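Local coordinates for protein carbohydrate deacetylase Agd3 (Neosartorya fumigata, PDB 6NWZ) that probably removes N-acetyl groups from galactosaminogalactan, a fungal exopolysaccharide, as a metal-binding carbohydrate deacetylase required for biofilm formation, at residues Thr52-Pro57 with Gly62-Asn67; Gly75-Ala80 with Ala107-Tyr112; Tyr112-Val117 with Leu614-Ala619. One frame throughout, in Å; residues are numbered along the deposited sequence.

Contact 1. Residues Thr52-Pro57 with Gly62-Asn67; sequences TTLLVP and GLPALN. With NAG (2-acetamido-2-deoxy-beta-D-glucopyranose), chain D.
Leu54 and Leu63 mark the closest approach of the two backbones, with 7.9 Å between Leu54 CA and Leu63 CA. No main-chain hydrogen bond joins 52-57 to 62-67 across this distance. Residues Thr52-Leu55 end a strand, whereas Gly62-Pro64 run extended in a loop without regular structure. The strand residues Thr52 and Leu54 bond instead to strand 22-31, through Val29 and Ala31 among others. In this small surface contact the gap to the loop is bridged by the side chain of Leu54, whose CB points toward 62-67. With CG anti to the backbone N (chi1 169°), its two methyl groups meet different parts of the loop. CD2 of Leu54 lies 3.8 Å from CD of Pro64, the two side chains crossing at a slant, and CD1 of Leu54 comes to 4.0 Å from the carbonyl O of Gly62. Both segments belong to the CBM87 region, where strand 51-55 runs parallel to strand 22-31; the loop carries the chain on to the short strand 67-68. Leu63 serves another neighbour, packing on Gln101, Gln104 and Leu105 of helix 99-112, while Pro64 also touches Tyr74. At the far end of the loop Asn67, which begins an N-X-Ser sequon completed by Ser69, is N-glycosylated, its ND2 bonded covalently to C1 of the NAG at 1.4 Å.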
# COMPACT_ATOMS: atom_id res chain seq x y z
N THR A 52 -21.15 -2.97 -6.31
CA THR A 52 -21.69 -3.17 -7.66
C THR A 52 -21.60 -1.85 -8.40
O THR A 52 -21.96 -0.80 -7.86
CB THR A 52 -23.14 -3.66 -7.61
OG1 THR A 52 -23.21 -4.88 -6.86
CG2 THR A 52 -23.66 -3.91 -9.01
N THR A 53 -21.13 -1.89 -9.65
CA THR A 53 -20.95 -0.69 -10.45
C THR A 53 -22.07 -0.58 -11.48
O THR A 53 -22.30 -1.51 -12.25
CB THR A 53 -19.59 -0.70 -11.15
OG1 THR A 53 -18.54 -0.77 -10.17
CG2 THR A 53 -19.41 0.57 -11.96
N LEU A 54 -22.74 0.57 -11.49
CA LEU A 54 -23.79 0.88 -12.46
C LEU A 54 -23.35 2.08 -13.28
O LEU A 54 -23.22 3.19 -12.75
CB LEU A 54 -25.12 1.16 -11.76
CG LEU A 54 -26.23 1.75 -12.63
CD1 LEU A 54 -26.69 0.76 -13.68
CD2 LEU A 54 -27.40 2.19 -11.77
N LEU A 55 -23.11 1.87 -14.57
CA LEU A 55 -22.68 2.93 -15.46
C LEU A 55 -23.89 3.51 -16.18
O LEU A 55 -24.69 2.76 -16.76
CB LEU A 55 -21.64 2.43 -16.46
CG LEU A 55 -20.32 1.94 -15.85
CD1 LEU A 55 -19.26 1.79 -16.92
CD2 LEU A 55 -19.84 2.88 -14.76
N VAL A 56 -24.03 4.83 -16.14
CA VAL A 56 -25.19 5.52 -16.69
C VAL A 56 -24.72 6.32 -17.90
O VAL A 56 -24.08 7.37 -17.74
CB VAL A 56 -25.85 6.43 -15.65
CG1 VAL A 56 -27.17 6.97 -16.19
CG2 VAL A 56 -26.06 5.68 -14.34
N PRO A 57 -25.02 5.88 -19.12
CA PRO A 57 -24.69 6.68 -20.30
C PRO A 57 -25.66 7.85 -20.45
O PRO A 57 -26.70 7.92 -19.79
CB PRO A 57 -24.84 5.69 -21.45
CG PRO A 57 -25.90 4.76 -20.97
CD PRO A 57 -25.68 4.62 -19.48
N GLY A 62 -31.62 1.89 -16.67
CA GLY A 62 -32.50 1.55 -15.57
C GLY A 62 -31.72 1.09 -14.35
O GLY A 62 -30.63 0.53 -14.46
N LEU A 63 -32.29 1.33 -13.17
CA LEU A 63 -31.63 0.94 -11.93
C LEU A 63 -31.84 -0.54 -11.65
O LEU A 63 -32.83 -1.13 -12.09
CB LEU A 63 -32.17 1.75 -10.75
CG LEU A 63 -32.47 3.23 -10.99
CD1 LEU A 63 -33.97 3.43 -11.02
CD2 LEU A 63 -31.83 4.08 -9.91
N PRO A 64 -30.92 -1.18 -10.93
CA PRO A 64 -31.14 -2.57 -10.52
C PRO A 64 -32.25 -2.68 -9.48
O PRO A 64 -32.77 -1.65 -9.02
CB PRO A 64 -29.78 -3.00 -9.95
CG PRO A 64 -29.17 -1.71 -9.48
CD PRO A 64 -29.60 -0.68 -10.48
N ALA A 65 -32.63 -3.90 -9.11
CA ALA A 65 -33.62 -4.11 -8.06
C ALA A 65 -33.06 -3.61 -6.73
O ALA A 65 -32.13 -4.21 -6.17
CB ALA A 65 -34.00 -5.58 -7.96
N LEU A 66 -33.62 -2.52 -6.21
CA LEU A 66 -33.11 -1.95 -4.96
C LEU A 66 -33.47 -2.80 -3.76
O LEU A 66 -32.72 -2.83 -2.77
CB LEU A 66 -33.63 -0.52 -4.77
CG LEU A 66 -33.10 0.54 -5.74
CD1 LEU A 66 -33.57 1.93 -5.35
CD2 LEU A 66 -31.59 0.50 -5.78
N ASN A 67 -34.59 -3.52 -3.81
CA ASN A 67 -34.99 -4.36 -2.69
C ASN A 67 -35.97 -5.42 -3.17
O ASN A 67 -36.53 -5.33 -4.27
CB ASN A 67 -35.58 -3.53 -1.55
CG ASN A 67 -36.75 -2.67 -1.99
OD1 ASN A 67 -36.58 -1.51 -2.35
ND2 ASN A 67 -37.96 -3.24 -1.97
C1 NAG D . -39.11 -2.47 -2.34
C2 NAG D . -40.21 -3.31 -3.00
C3 NAG D . -41.46 -2.46 -3.25
C4 NAG D . -41.90 -1.76 -1.97
C5 NAG D . -40.74 -0.96 -1.40
C6 NAG D . -41.05 -0.30 -0.07
C7 NAG D . -39.94 -5.19 -4.55
C8 NAG D . -40.69 -6.02 -3.55
N2 NAG D . -39.74 -3.91 -4.23
O3 NAG D . -42.51 -3.29 -3.73
O4 NAG D . -43.00 -0.90 -2.23
O5 NAG D . -39.62 -1.84 -1.16
O6 NAG D . -40.04 0.62 0.29
O7 NAG D . -39.53 -5.67 -5.61

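Contact 2. Residues Gly75-Ala80 with Ala107-Tyr112; sequences GGIVVA and AYQLEY. With NAG (2-acetamido-2-deoxy-beta-D-glucopyranose), chain D.
Ile77 meets the ring of Tyr108 at its edge and not over a face: the terminal methyl CD1 of Ile77 lies near the ring plane, 4.2 Å from CD2 of Tyr108. That methyl also approaches the aliphatic part of Gln109, with Ile77 CD1 4.4 Å from Gln109 CG. One isoleucine from the strand therefore fits against two successive residues near the end of helix 99-112. Tyr108 points its CB toward the strand, and its ring extends from there with CG anti to the backbone N (chi1 179°). The ring's hydroxyl is hydrogen-bonded to the carbonyl O of Tyr74, just before Gly75. The amide of Gln109 finds its bonding partners beyond the strand: NE2 bonds to Val114 O and weakly to Glu210 O. The contact belongs to the layer between helix 99-112 and the parallel strands 22-31, 76-80 and 115-119 of the CBM87 region, where Ile30 and Met116 also touch Ile77. On the helix's outer side the last turn meets the glycan of Asn67. CG of Glu111 is 3.2 Å from O6 of the NAG, and the OH of Tyr112 is 3.6 Å from its O5, which lies near the plane of the Tyr112 ring, at its edge. Tyr108 O accepts the helical bond from Tyr112 N at 3.1 Å and lies in the plane of the same ring, also at an edge. The cohesion between strand and helix is consequently dispersive: only carbon atoms meet, and the hydroxyl of Tyr108 and NE2 of Gln109 bond to main-chain oxygens outside the two segments, which probably fixes how both side chains lie.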
# COMPACT_ATOMS: atom_id res chain seq x y z
N GLY A 75 -26.34 -1.63 0.81
CA GLY A 75 -26.07 -0.96 2.07
C GLY A 75 -25.62 0.47 1.93
O GLY A 75 -25.48 1.18 2.94
N GLY A 76 -25.39 0.92 0.71
CA GLY A 76 -24.95 2.28 0.48
C GLY A 76 -24.98 2.58 -1.00
O GLY A 76 -24.99 1.67 -1.84
N ILE A 77 -25.01 3.87 -1.31
CA ILE A 77 -25.04 4.35 -2.68
C ILE A 77 -24.01 5.46 -2.83
O ILE A 77 -23.95 6.36 -1.99
CB ILE A 77 -26.44 4.85 -3.09
CG1 ILE A 77 -27.51 3.81 -2.72
CG2 ILE A 77 -26.47 5.14 -4.58
CD1 ILE A 77 -28.93 4.34 -2.73
N VAL A 78 -23.20 5.38 -3.88
CA VAL A 78 -22.22 6.41 -4.21
C VAL A 78 -22.48 6.86 -5.64
O VAL A 78 -22.56 6.03 -6.55
CB VAL A 78 -20.78 5.90 -4.06
CG1 VAL A 78 -19.81 7.07 -3.95
CG2 VAL A 78 -20.65 4.97 -2.86
N VAL A 79 -22.61 8.17 -5.83
CA VAL A 79 -22.88 8.75 -7.14
C VAL A 79 -21.84 9.82 -7.41
O VAL A 79 -21.64 10.72 -6.58
CB VAL A 79 -24.29 9.34 -7.23
CG1 VAL A 79 -24.65 9.60 -8.69
CG2 VAL A 79 -25.30 8.42 -6.56
N ALA A 80 -21.19 9.74 -8.57
CA ALA A 80 -20.14 10.66 -8.95
C ALA A 80 -20.68 11.68 -9.95
O ALA A 80 -21.17 11.29 -11.02
CB ALA A 80 -18.95 9.91 -9.53
N ALA A 107 -36.35 7.02 -1.87
CA ALA A 107 -37.32 6.18 -1.17
C ALA A 107 -36.64 4.97 -0.54
O ALA A 107 -36.98 4.56 0.57
CB ALA A 107 -38.42 5.74 -2.13
N TYR A 108 -35.67 4.38 -1.25
CA TYR A 108 -34.93 3.26 -0.69
C TYR A 108 -34.15 3.68 0.55
O TYR A 108 -34.13 2.96 1.55
CB TYR A 108 -33.99 2.67 -1.75
CG TYR A 108 -33.16 1.51 -1.25
CD1 TYR A 108 -33.75 0.31 -0.88
CD2 TYR A 108 -31.78 1.61 -1.16
CE1 TYR A 108 -32.99 -0.75 -0.42
CE2 TYR A 108 -31.01 0.56 -0.71
CZ TYR A 108 -31.62 -0.62 -0.34
OH TYR A 108 -30.86 -1.68 0.11
N GLN A 109 -33.52 4.86 0.51
CA GLN A 109 -32.77 5.35 1.66
C GLN A 109 -33.65 5.45 2.90
O GLN A 109 -33.20 5.15 4.01
CB GLN A 109 -32.16 6.72 1.35
CG GLN A 109 -31.12 6.73 0.25
CD GLN A 109 -30.34 8.02 0.23
OE1 GLN A 109 -30.36 8.76 -0.75
NE2 GLN A 109 -29.63 8.30 1.32
N LEU A 110 -34.90 5.88 2.73
CA LEU A 110 -35.77 6.09 3.88
C LEU A 110 -36.28 4.77 4.45
O LEU A 110 -36.21 4.54 5.66
CB LEU A 110 -36.94 6.99 3.48
CG LEU A 110 -36.56 8.46 3.30
CD1 LEU A 110 -37.73 9.25 2.74
CD2 LEU A 110 -36.11 9.04 4.63
N GLU A 111 -36.80 3.89 3.59
CA GLU A 111 -37.43 2.67 4.08
C GLU A 111 -36.42 1.72 4.72
O GLU A 111 -36.77 0.97 5.64
CB GLU A 111 -38.17 1.96 2.95
CG GLU A 111 -39.62 1.60 3.26
CD GLU A 111 -39.76 0.61 4.40
OE1 GLU A 111 -39.98 1.06 5.55
OE2 GLU A 111 -39.65 -0.60 4.15
N TYR A 112 -35.17 1.73 4.25
CA TYR A 112 -34.17 0.77 4.69
C TYR A 112 -33.00 1.41 5.43
O TYR A 112 -32.05 0.71 5.78
CB TYR A 112 -33.66 -0.04 3.50
CG TYR A 112 -34.71 -0.96 2.92
CD1 TYR A 112 -35.66 -0.48 2.02
CD2 TYR A 112 -34.78 -2.30 3.28
CE1 TYR A 112 -36.62 -1.31 1.49
CE2 TYR A 112 -35.74 -3.14 2.76
CZ TYR A 112 -36.67 -2.64 1.86
OH TYR A 112 -37.64 -3.46 1.33
C1 NAG D . -39.11 -2.47 -2.34
C2 NAG D . -40.21 -3.31 -3.00
C3 NAG D . -41.46 -2.46 -3.25
C4 NAG D . -41.90 -1.76 -1.97
C5 NAG D . -40.74 -0.96 -1.40
C6 NAG D . -41.05 -0.30 -0.07
C7 NAG D . -39.94 -5.19 -4.55
C8 NAG D . -40.69 -6.02 -3.55
N2 NAG D . -39.74 -3.91 -4.23
O3 NAG D . -42.51 -3.29 -3.73
O4 NAG D . -43.00 -0.90 -2.23
O5 NAG D . -39.62 -1.84 -1.16
O6 NAG D . -40.04 0.62 0.29
O7 NAG D . -39.53 -5.67 -5.61

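Contact 3. Residues Tyr112-Val117 with Leu614-Ala619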
# COMPACT_ATOMS: atom_id res chain seq x y z
N TYR A 112 -35.17 1.73 4.25
CA TYR A 112 -34.17 0.77 4.69
C TYR A 112 -33.00 1.41 5.43
O TYR A 112 -32.05 0.71 5.78
CB TYR A 112 -33.66 -0.04 3.50
CG TYR A 112 -34.71 -0.96 2.92
CD1 TYR A 112 -35.66 -0.48 2.02
CD2 TYR A 112 -34.78 -2.30 3.28
CE1 TYR A 112 -36.62 -1.31 1.49
CE2 TYR A 112 -35.74 -3.14 2.76
CZ TYR A 112 -36.67 -2.64 1.86
OH TYR A 112 -37.64 -3.46 1.33
N GLY A 113 -33.05 2.72 5.70
CA GLY A 113 -32.01 3.37 6.49
C GLY A 113 -30.64 3.37 5.84
O GLY A 113 -29.63 3.21 6.53
N VAL A 114 -30.59 3.57 4.53
CA VAL A 114 -29.36 3.47 3.76
C VAL A 114 -28.85 4.87 3.43
O VAL A 114 -29.63 5.76 3.06
CB VAL A 114 -29.58 2.64 2.48
CG1 VAL A 114 -28.34 2.63 1.61
CG2 VAL A 114 -29.97 1.22 2.85
N ARG A 115 -27.54 5.07 3.56
CA ARG A 115 -26.92 6.35 3.31
C ARG A 115 -26.44 6.46 1.87
O ARG A 115 -26.26 5.46 1.17
CB ARG A 115 -25.75 6.57 4.28
CG ARG A 115 -26.19 6.75 5.72
CD ARG A 115 -25.01 6.76 6.68
NE ARG A 115 -25.40 7.18 8.02
CZ ARG A 115 -24.56 7.28 9.04
NH1 ARG A 115 -23.27 6.99 8.88
NH2 ARG A 115 -25.00 7.67 10.23
N MET A 116 -26.24 7.70 1.42
CA MET A 116 -25.76 7.99 0.08
C MET A 116 -24.60 8.97 0.15
O MET A 116 -24.61 9.92 0.94
CB MET A 116 -26.87 8.56 -0.80
CG MET A 116 -26.39 9.08 -2.15
SD MET A 116 -27.73 9.74 -3.16
CE MET A 116 -28.68 8.25 -3.47
N VAL A 117 -23.59 8.75 -0.70
CA VAL A 117 -22.44 9.63 -0.81
C VAL A 117 -22.40 10.19 -2.23
O VAL A 117 -22.57 9.44 -3.20
CB VAL A 117 -21.13 8.89 -0.49
CG1 VAL A 117 -19.93 9.74 -0.84
CG2 VAL A 117 -21.10 8.49 0.98
N LEU A 614 -21.64 -9.61 3.22
CA LEU A 614 -22.19 -9.35 4.54
C LEU A 614 -23.63 -8.88 4.41
O LEU A 614 -24.02 -8.30 3.38
CB LEU A 614 -21.36 -8.30 5.30
CG LEU A 614 -21.68 -8.05 6.77
CD1 LEU A 614 -21.36 -9.27 7.62
CD2 LEU A 614 -20.92 -6.83 7.28
N SER A 615 -24.42 -9.14 5.44
CA SER A 615 -25.76 -8.60 5.55
C SER A 615 -26.03 -8.30 7.02
O SER A 615 -25.48 -8.96 7.90
CB SER A 615 -26.82 -9.56 5.00
OG SER A 615 -26.80 -10.79 5.71
N TYR A 616 -26.85 -7.29 7.27
CA TYR A 616 -27.17 -6.91 8.64
C TYR A 616 -28.68 -6.83 8.82
O TYR A 616 -29.40 -6.37 7.94
CB TYR A 616 -26.51 -5.57 9.02
CG TYR A 616 -26.89 -4.39 8.17
CD1 TYR A 616 -27.97 -3.58 8.51
CD2 TYR A 616 -26.16 -4.05 7.04
CE1 TYR A 616 -28.33 -2.49 7.74
CE2 TYR A 616 -26.51 -2.95 6.26
CZ TYR A 616 -27.59 -2.17 6.62
OH TYR A 616 -27.94 -1.09 5.86
N ALA A 617 -29.14 -7.29 9.98
CA ALA A 617 -30.55 -7.26 10.33
C ALA A 617 -30.86 -6.00 11.13
O ALA A 617 -30.08 -5.59 11.99
CB ALA A 617 -30.95 -8.50 11.13
N VAL A 618 -32.01 -5.40 10.84
CA VAL A 618 -32.46 -4.17 11.49
C VAL A 618 -33.73 -4.48 12.28
O VAL A 618 -34.66 -5.10 11.75
CB VAL A 618 -32.70 -3.05 10.47
CG1 VAL A 618 -33.05 -1.75 11.19
CG2 VAL A 618 -31.48 -2.87 9.59
N ALA A 619 -33.76 -4.03 13.53
CA ALA A 619 -34.89 -4.26 14.42
C ALA A 619 -35.20 -2.95 15.14
O ALA A 619 -34.43 -2.52 16.01
CB ALA A 619 -34.61 -5.38 15.42
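Tyr616 reaches Val114 and the main chain of Tyr112 with the far end of its side chain. The van der Waals part is sparse, with 65 Å² buried in all: the hydroxyl of Tyr616 comes within 4.3 Å of CG2 of Val114. The phenol projects across the gap with CG lying between the backbone N and the carbonyl carbon (chi1 60°). Behind it Tyr616 is packed on Val23 of strand 22-31 and on Ile623 and Val626 of strand 622-629. Polar bonding plays no part across the two segments, since the OH of Tyr616 remains 4.5 Å from the carbonyl O of Tyr112. The polar links of 112-117 go elsewhere: Arg115 NE forms a salt bridge with Glu210 OE2, NH1 of Arg115 bonds to Trp236 O, and the same arginine makes a cation-pi contact with Trp236. In the main chain Gly113, with positive phi (65°), is where the chain leaves helix 99-112 before entering strand 115-119. A tyrosine of strand 613-618, which pairs antiparallel with strand 22-31 and runs into the C-terminal family region, thus meets the turn between helix 99-112 and strand 115-119 of the CBM87 region, next to the zinc site of Glu210 and Leu684: the side chain of Tyr616 lies about 5 Å from that of Leu684.

Contacts 1 and 2 have centres 12 Å apart and share the NAG on Asn67: contact 1 carries the attachment, contact 2 supplies neighbours of the sugar. Between them Leu66 O packs on Tyr108 CE1. Contacts 2 and 3, 9 Å apart at their centres, share Tyr112 and are tied by pairing of strands 76-80 and 115-119, with Ile77 O 2.7 Å from Val117 N in a probable hydrogen bond. Contact 3 lies about 17 Å from contact 1, centre to centre. The side chains of Gln109 and Val114 are about 10 and 11 Å from a bound zinc ion; Asp256, His388 and His392 hold a different zinc, in the deacetylase domain.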